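Long-range contact in quinone oxidoreductase (Coxiella burnetii, PDB 3TQH), which probably reduces quinones at the expense of NADPH, as a member of the medium-chain dehydrogenase/reductase family: residues V156-G161 with I220-G225. Sequence-based numbering, arbitrary orientation.
Sequences VLIHAG and IDLVGG. With NDP (NADPH dihydro-nicotinamide-adenine-dinucleotide phosphate), chain B.
Ile220 straddles Ile158 in parallel register: its N donates to Leu157 O at 2.8 Å, and its O accepts from His159 N at 3.1 Å, with the CA of Ile158 resting against that same oxygen. Ile220 and Ile158 both hold CG1 anti to the carbonyl carbon (chi1 -50° in Ile220), and the side chains run side by side, their CG1 atoms 4.1 Å apart; Val156 CG1 meets Ile220 CG1 as well, and helix 135-147 packs on this side through Ala144 and Leu145. At Asp221 the chain turns. Asp221 OD1 takes two backbone amides from one face of the carboxylate: Val223 N from well above the plane, closing an Asx turn, and Gly224 N on the syn side in a nearly straight bond of 2.8 Å. Asp221 OD2 is hydrogen-bonded to Ser243 OG. The His159 ring, held at its nitrogens by Thr183 and Ser231, stands at 83° to the carboxylate, its CD2 approaching Asp221 OD1 obliquely. Strands 155-158 and 216-221 are the two central neighbours of the parallel Rossmann sheet, whose C-terminal ends receive the dinucleotide; Gly161 opens what looks like the GxGxxG turn. Leu222 has its CB directed toward 156-161, and its CD1 lies 3.4 Å from His159 O and 4.0 Å from Ile158 CG2, while its own carbonyl oxygen abuts a ribose carbon of NADPH. Val223 CG2, placed beside the backbone N by chi1 180°, touches Ala160 CB at 3.9 Å and lies over one face of the adenine's six-membered ring, nearest N1A and C6A, as Ala160 CA approaches N3A of the same base.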
ATOM      1  N   VAL A 156      -0.356 -19.080   8.314  1.00 13.47           N
ATOM      2  CA  VAL A 156       0.216 -17.787   7.983  1.00 12.21           C
ATOM      3  C   VAL A 156      -0.147 -16.745   9.038  1.00 11.51           C
ATOM      4  O   VAL A 156      -1.317 -16.560   9.360  1.00 11.77           O
ATOM      5  CB  VAL A 156      -0.258 -17.311   6.597  1.00 11.92           C
ATOM      6  CG1 VAL A 156       0.329 -15.956   6.273  1.00 11.17           C
ATOM      7  CG2 VAL A 156       0.137 -18.323   5.523  1.00 12.81           C
ATOM      8  N   LEU A 157       0.877 -16.087   9.573  1.00 10.79           N
ATOM      9  CA  LEU A 157       0.723 -15.004  10.525  1.00 10.26           C
ATOM     10  C   LEU A 157       0.913 -13.685   9.778  1.00  9.30           C
ATOM     11  O   LEU A 157       1.990 -13.436   9.249  1.00  9.09           O
ATOM     12  CB  LEU A 157       1.762 -15.123  11.652  1.00 10.46           C
ATOM     13  CG  LEU A 157       1.853 -13.936  12.616  1.00 10.26           C
ATOM     14  CD1 LEU A 157       0.529 -13.737  13.347  1.00  9.51           C
ATOM     15  CD2 LEU A 157       3.023 -14.097  13.606  1.00 10.52           C
ATOM     16  N   ILE A 158      -0.134 -12.860   9.740  1.00  8.83           N
ATOM     17  CA  ILE A 158      -0.097 -11.543   9.112  1.00  8.20           C
ATOM     18  C   ILE A 158      -0.217 -10.482  10.204  1.00  8.40           C
ATOM     19  O   ILE A 158      -1.280 -10.306  10.792  1.00  8.61           O
ATOM     20  CB  ILE A 158      -1.263 -11.367   8.099  1.00  8.28           C
ATOM     21  CG1 ILE A 158      -1.235 -12.484   7.043  1.00  8.88           C
ATOM     22  CG2 ILE A 158      -1.209 -10.007   7.435  1.00  7.30           C
ATOM     23  CD1 ILE A 158      -2.261 -12.342   5.944  1.00  7.90           C
ATOM     24  N   HIS A 159       0.882  -9.792  10.492  1.00  8.40           N
ATOM     25  CA  HIS A 159       0.857  -8.696  11.451  1.00  8.71           C
ATOM     26  C   HIS A 159       0.097  -7.507  10.874  1.00  8.51           C
ATOM     27  O   HIS A 159       0.081  -7.301   9.662  1.00  7.98           O
ATOM     28  CB  HIS A 159       2.272  -8.247  11.820  1.00  8.91           C
ATOM     29  CG  HIS A 159       2.969  -9.159  12.778  1.00  9.67           C
ATOM     30  ND1 HIS A 159       2.614  -9.251  14.105  1.00 11.09           N
ATOM     31  CD2 HIS A 159       4.016 -10.000  12.608  1.00  9.96           C
ATOM     32  CE1 HIS A 159       3.402 -10.120  14.710  1.00 11.49           C
ATOM     33  NE2 HIS A 159       4.262 -10.588  13.824  1.00 11.84           N
ATOM     34  N   ALA A 160      -0.515  -6.716  11.751  1.00  8.81           N
ATOM     35  CA  ALA A 160      -1.196  -5.496  11.336  1.00  8.87           C
ATOM     36  C   ALA A 160      -2.289  -5.801  10.320  1.00  8.54           C
ATOM     37  O   ALA A 160      -2.376  -5.154   9.280  1.00  8.21           O
ATOM     38  CB  ALA A 160      -0.197  -4.500  10.761  1.00  8.29           C
ATOM     39  N   GLY A 161      -3.125  -6.784  10.647  1.00  8.93           N
ATOM     40  CA  GLY A 161      -4.124  -7.299   9.717  1.00  8.94           C
ATOM     41  C   GLY A 161      -5.231  -6.338   9.331  1.00  9.19           C
ATOM     42  O   GLY A 161      -5.837  -6.501   8.280  1.00  9.47           O
ATOM     43  N   ILE A 220       3.881 -12.722   7.384  1.00 11.60           N
ATOM     44  CA  ILE A 220       3.842 -11.492   6.608  1.00 11.27           C
ATOM     45  C   ILE A 220       3.946 -10.351   7.607  1.00 11.53           C
ATOM     46  O   ILE A 220       2.950  -9.938   8.209  1.00 11.61           O
ATOM     47  CB  ILE A 220       2.562 -11.347   5.761  1.00 11.07           C
ATOM     48  CG1 ILE A 220       2.293 -12.623   4.939  1.00 11.71           C
ATOM     49  CG2 ILE A 220       2.687 -10.147   4.838  1.00 10.27           C
ATOM     50  CD1 ILE A 220       3.475 -13.084   4.086  1.00 11.60           C
ATOM     51  N   ASP A 221       5.168  -9.869   7.803  1.00 11.98           N
ATOM     52  CA  ASP A 221       5.448  -8.863   8.817  1.00 12.50           C
ATOM     53  C   ASP A 221       5.249  -7.467   8.229  1.00 12.47           C
ATOM     54  O   ASP A 221       6.075  -6.985   7.445  1.00 12.82           O
ATOM     55  CB  ASP A 221       6.873  -9.021   9.351  1.00 13.08           C
ATOM     56  CG  ASP A 221       7.318  -7.836  10.175  1.00 14.13           C
ATOM     57  OD1 ASP A 221       6.474  -7.271  10.904  1.00 14.99           O
ATOM     58  OD2 ASP A 221       8.510  -7.461  10.099  1.00 15.12           O
ATOM     59  N   LEU A 222       4.147  -6.828   8.609  1.00 12.09           N
ATOM     60  CA  LEU A 222       3.824  -5.494   8.123  1.00 12.16           C
ATOM     61  C   LEU A 222       4.110  -4.406   9.157  1.00 12.77           C
ATOM     62  O   LEU A 222       3.733  -3.258   8.954  1.00 12.92           O
ATOM     63  CB  LEU A 222       2.362  -5.450   7.677  1.00 11.84           C
ATOM     64  CG  LEU A 222       2.033  -6.394   6.512  1.00 11.34           C
ATOM     65  CD1 LEU A 222       0.535  -6.596   6.392  1.00 10.90           C
ATOM     66  CD2 LEU A 222       2.626  -5.858   5.204  1.00 11.67           C
ATOM     67  N   VAL A 223       4.787  -4.763  10.254  1.00 13.41           N
ATOM     68  CA  VAL A 223       5.185  -3.788  11.291  1.00 14.42           C
ATOM     69  C   VAL A 223       6.702  -3.567  11.311  1.00 15.34           C
ATOM     70  O   VAL A 223       7.165  -2.438  11.430  1.00 16.63           O
ATOM     71  CB  VAL A 223       4.712  -4.221  12.700  1.00 14.70           C
ATOM     72  CG1 VAL A 223       5.137  -3.196  13.754  1.00 15.43           C
ATOM     73  CG2 VAL A 223       3.203  -4.413  12.709  1.00 13.74           C
ATOM     74  N   GLY A 224       7.469  -4.640  11.197  1.00 15.52           N
ATOM     75  CA  GLY A 224       8.920  -4.543  11.186  1.00 16.88           C
ATOM     76  C   GLY A 224       9.473  -4.245  12.569  1.00 18.47           C
ATOM     77  O   GLY A 224       8.781  -4.404  13.587  1.00 18.69           O
ATOM     78  N   GLY A 225      10.723  -3.799  12.607  1.00 19.78           N
ATOM     79  CA  GLY A 225      11.382  -3.507  13.869  1.00 21.49           C
ATOM     80  C   GLY A 225      11.379  -4.746  14.739  1.00 21.76           C
ATOM     81  O   GLY A 225      11.596  -5.852  14.250  1.00 21.27           O
TER
HETATM   82  PA  NDP B 500      -1.305   0.924   7.759  1.00  9.67           P
HETATM   83  O1A NDP B 500      -1.069   2.268   8.321  1.00  9.38           O
HETATM   84  O2A NDP B 500      -2.496   0.903   6.889  1.00  9.30           O
HETATM   85  O5B NDP B 500      -1.507  -0.144   8.942  1.00 10.56           O
HETATM   86  C5B NDP B 500      -2.260   0.226  10.080  1.00 11.36           C
HETATM   87  C4B NDP B 500      -2.571  -1.005  10.917  1.00 10.76           C
HETATM   88  O4B NDP B 500      -1.426  -1.366  11.660  1.00 10.87           O
HETATM   89  C3B NDP B 500      -3.689  -0.805  11.932  1.00 11.55           C
HETATM   90  O3B NDP B 500      -4.842  -1.502  11.512  1.00 10.96           O
HETATM   91  C2B NDP B 500      -3.140  -1.348  13.248  1.00 11.52           C
HETATM   92  O2B NDP B 500      -4.006  -2.273  13.865  1.00 11.55           O
HETATM   93  C1B NDP B 500      -1.850  -2.032  12.826  1.00 10.36           C
HETATM   94  N9A NDP B 500      -0.772  -1.981  13.825  1.00 10.61           N
HETATM   95  C8A NDP B 500      -0.133  -0.861  14.297  1.00 12.21           C
HETATM   96  N7A NDP B 500       0.812  -1.245  15.179  1.00 12.42           N
HETATM   97  C5A NDP B 500       0.788  -2.590  15.276  1.00 10.47           C
HETATM   98  C6A NDP B 500       1.539  -3.476  16.036  1.00  9.73           C
HETATM   99  N6A NDP B 500       2.476  -3.013  16.846  1.00 10.57           N
HETATM  100  N1A NDP B 500       1.295  -4.828  15.944  1.00  8.93           N
HETATM  101  C2A NDP B 500       0.306  -5.290  15.088  1.00  8.24           C
HETATM  102  N3A NDP B 500      -0.439  -4.408  14.324  1.00  8.14           N
HETATM  103  C4A NDP B 500      -0.200  -3.072  14.425  1.00  9.65           C
HETATM  104  O3  NDP B 500       0.003   0.400   6.978  1.00 10.58           O
HETATM  105  PN  NDP B 500       0.039  -0.435   5.596  1.00 10.39           P
HETATM  106  O1N NDP B 500      -0.303   0.469   4.478  1.00 11.69           O
HETATM  107  O2N NDP B 500      -0.666  -1.721   5.710  1.00 10.06           O
HETATM  108  O5D NDP B 500       1.616  -0.733   5.516  1.00 11.43           O
HETATM  109  C5D NDP B 500       2.308  -1.376   6.569  1.00 10.81           C
HETATM  110  C4D NDP B 500       3.808  -1.155   6.410  1.00 10.98           C
HETATM  111  O4D NDP B 500       4.258  -1.712   5.189  1.00 10.77           O
HETATM  112  C3D NDP B 500       4.155   0.326   6.391  1.00 11.92           C
HETATM  113  O3D NDP B 500       5.274   0.557   7.215  1.00 12.00           O
HETATM  114  C2D NDP B 500       4.454   0.621   4.936  1.00 12.48           C
HETATM  115  O2D NDP B 500       5.378   1.680   4.772  1.00 13.55           O
HETATM  116  C1D NDP B 500       4.968  -0.736   4.442  1.00 11.98           C
HETATM  117  N1N NDP B 500       4.801  -0.985   2.992  1.00 11.57           N
HETATM  118  C2N NDP B 500       5.899  -1.414   2.288  1.00 12.08           C
HETATM  119  C3N NDP B 500       5.863  -1.622   0.911  1.00 12.08           C
HETATM  120  C7N NDP B 500       7.073  -2.092   0.157  1.00 12.38           C
HETATM  121  O7N NDP B 500       6.972  -2.268  -1.239  1.00 13.05           O
HETATM  122  N7N NDP B 500       8.211  -2.323   0.810  1.00 10.79           N
HETATM  123  C4N NDP B 500       4.572  -1.359   0.189  1.00 12.70           C
HETATM  124  C5N NDP B 500       3.410  -0.904   1.013  1.00 12.66           C
HETATM  125  C6N NDP B 500       3.589  -0.744   2.384  1.00 12.52           C
HETATM  126  P2B NDP B 500      -4.798  -1.902  15.218  1.00 14.31           P
HETATM  127  O1X NDP B 500      -5.845  -2.960  15.456  1.00 14.81           O
HETATM  128  O2X NDP B 500      -5.480  -0.563  15.069  1.00 16.49           O
HETATM  129  O3X NDP B 500      -3.876  -1.856  16.406  1.00 14.93           O